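Local coordinates for protein serpin-ZX (Arabidopsis thaliana, PDB 3LE2) that inhibits metacaspase-9 through cleavage of its reactive centre loop and covalent binding, and limits the protease RD21A to restrain programmed cell death, at residues F282-G287 / A331-N336. Residues are numbered along the deposited sequence; the frame is centred on the assembly and turned at random. Where two conformers were deposited one is given.
Sequences FKFSFG and ACIEVN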
loop_
_atom_site.group_PDB
_atom_site.type_symbol
_atom_site.label_atom_id
_atom_site.label_comp_id
_atom_site.label_asym_id
_atom_site.label_seq_id
_atom_site.Cartn_x
_atom_site.Cartn_y
_atom_site.Cartn_z
ATOM N N PHE A 282 11.335 -11.751 -4.504
ATOM C CA PHE A 282 10.827 -11.834 -3.131
ATOM C C PHE A 282 9.319 -12.067 -3.114
ATOM O O PHE A 282 8.624 -11.771 -4.077
ATOM C CB PHE A 282 11.187 -10.583 -2.322
ATOM C CG PHE A 282 10.788 -9.297 -2.988
ATOM C CD1 PHE A 282 11.640 -8.674 -3.903
ATOM C CD2 PHE A 282 9.567 -8.704 -2.706
ATOM C CE1 PHE A 282 11.274 -7.466 -4.523
ATOM C CE2 PHE A 282 9.196 -7.495 -3.321
ATOM C CZ PHE A 282 10.054 -6.886 -4.222
ATOM N N LYS A 283 8.820 -12.615 -2.015
ATOM C CA LYS A 283 7.394 -12.870 -1.876
ATOM C C LYS A 283 7.059 -12.873 -0.401
ATOM O O LYS A 283 7.607 -13.671 0.355
ATOM C CB LYS A 283 7.019 -14.227 -2.479
ATOM C CG LYS A 283 5.526 -14.518 -2.453
ATOM C CD LYS A 283 5.202 -15.927 -2.965
ATOM C CE LYS A 283 3.712 -16.069 -3.269
ATOM N NZ LYS A 283 3.344 -17.418 -3.821
ATOM N N PHE A 284 6.171 -11.973 0.016
ATOM C CA PHE A 284 5.779 -11.934 1.411
ATOM C C PHE A 284 4.469 -11.202 1.657
ATOM O O PHE A 284 3.988 -10.450 0.808
ATOM C CB PHE A 284 6.892 -11.339 2.278
ATOM C CG PHE A 284 7.193 -9.896 1.978
ATOM C CD1 PHE A 284 8.147 -9.557 1.030
ATOM C CD2 PHE A 284 6.525 -8.877 2.652
ATOM C CE1 PHE A 284 8.436 -8.215 0.759
ATOM C CE2 PHE A 284 6.798 -7.539 2.379
ATOM C CZ PHE A 284 7.760 -7.204 1.441
ATOM N N SER A 285 3.891 -11.438 2.828
ATOM C CA SER A 285 2.716 -10.706 3.244
ATOM C C SER A 285 3.065 -9.939 4.516
ATOM O O SER A 285 4.092 -10.185 5.148
ATOM C CB SER A 285 1.552 -11.660 3.495
ATOM O OG SER A 285 1.791 -12.427 4.663
ATOM N N PHE A 286 2.212 -8.999 4.890
ATOM C CA PHE A 286 2.492 -8.188 6.055
ATOM C C PHE A 286 1.186 -7.647 6.599
ATOM O O PHE A 286 0.313 -7.226 5.844
ATOM C CB PHE A 286 3.464 -7.047 5.718
ATOM C CG PHE A 286 3.802 -6.187 6.898
ATOM C CD1 PHE A 286 4.866 -6.508 7.718
ATOM C CD2 PHE A 286 3.025 -5.074 7.207
ATOM C CE1 PHE A 286 5.157 -5.731 8.822
ATOM C CE2 PHE A 286 3.308 -4.292 8.305
ATOM C CZ PHE A 286 4.377 -4.611 9.115
ATOM N N GLY A 287 1.045 -7.685 7.912
ATOM C CA GLY A 287 -0.184 -7.248 8.530
ATOM C C GLY A 287 0.113 -6.503 9.809
ATOM O O GLY A 287 1.118 -6.761 10.498
ATOM N N ALA A 331 -1.708 -6.943 3.675
ATOM C CA ALA A 331 -1.282 -6.768 2.312
ATOM C C ALA A 331 -0.261 -7.848 1.987
ATOM O O ALA A 331 0.375 -8.404 2.882
ATOM C CB ALA A 331 -0.652 -5.397 2.162
ATOM N N CYS A 332 -0.092 -8.151 0.707
ATOM C CA CYS A 332 0.987 -9.050 0.300
ATOM C C CYS A 332 1.578 -8.576 -1.024
ATOM O O CYS A 332 0.929 -7.856 -1.781
ATOM C CB CYS A 332 0.486 -10.486 0.163
ATOM S SG CYS A 332 -0.667 -10.653 -1.189
ATOM N N ILE A 333 2.812 -8.981 -1.295
ATOM C CA ILE A 333 3.513 -8.545 -2.491
ATOM C C ILE A 333 4.380 -9.676 -2.999
ATOM O O ILE A 333 4.753 -10.586 -2.250
ATOM C CB ILE A 333 4.358 -7.267 -2.261
ATOM C CG1 ILE A 333 4.802 -6.668 -3.601
ATOM C CG2 ILE A 333 5.554 -7.559 -1.363
ATOM C CD1 ILE A 333 3.652 -6.190 -4.487
ATOM N N GLU A 334 4.669 -9.639 -4.290
ATOM C CA GLU A 334 5.504 -10.659 -4.892
ATOM C C GLU A 334 6.214 -10.109 -6.106
ATOM O O GLU A 334 5.625 -9.377 -6.907
ATOM C CB GLU A 334 4.670 -11.860 -5.299
ATOM C CG GLU A 334 5.424 -12.815 -6.190
ATOM C CD GLU A 334 4.626 -14.064 -6.502
ATOM O OE1 GLU A 334 3.374 -13.999 -6.484
ATOM O OE2 GLU A 334 5.257 -15.110 -6.765
ATOM N N VAL A 335 7.483 -10.466 -6.232
ATOM C CA VAL A 335 8.257 -10.120 -7.409
ATOM C C VAL A 335 8.922 -11.368 -7.994
ATOM O O VAL A 335 9.734 -12.021 -7.335
ATOM C CB VAL A 335 9.318 -9.041 -7.089
ATOM C CG1 VAL A 335 10.357 -8.967 -8.190
ATOM C CG2 VAL A 335 8.653 -7.692 -6.884
ATOM N N ASN A 336 8.556 -11.699 -9.231
ATOM C CA ASN A 336 9.211 -12.784 -9.957
ATOM C C ASN A 336 9.384 -12.433 -11.444
ATOM O O ASN A 336 9.252 -11.259 -11.835
ATOM C CB ASN A 336 8.478 -14.127 -9.744
ATOM C CG ASN A 336 7.052 -14.110 -10.271
ATOM O OD1 ASN A 336 6.766 -13.502 -11.297
ATOM N ND2 ASN A 336 6.151 -14.790 -9.574
#
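Phe-284 lays its ring over Ile-333, whose CG2 methyl is the bump: it sits 3.8 Å from the ring centroid, a CH-pi contact displaced toward the rim. Placing CG between the backbone N and the carbonyl carbon (chi1 65°) brings this flat ring alongside Ile-333. Phe-282 adopts the same torsion and presents one face to the CB of Val-335, 3.8 Å from its centroid, while the CG2 of Ile-333 meets its edge, 4.1 Å from CE2. That one methyl thus wedges between one ring's face and the other's edge, a job for isoleucine's CG2 branch. Ile-34 of strand 33-35 packs against Phe-284, Phe-286, Ile-333 and the small Ala-331, on the inward face of serpin beta-sheet A. On the other face, Ser-285 and Cys-332 bring their CB atoms to 3.7 Å where the backbones come closest, a place for small side chains; Lys-283 and Glu-334 run extended side by side, methylenes touching. Six backbone hydrogen bonds join the antiparallel strands. Strand 326-335 also pairs, in parallel, with strand 167-176, the seam that opens in serpins to admit the cleaved loop, here still closed. Backbone bonds and ring packing probably hold the pair; Lys-283 NZ and Glu-334 OE2, 4.2 Å apart, probably add only long-range attraction.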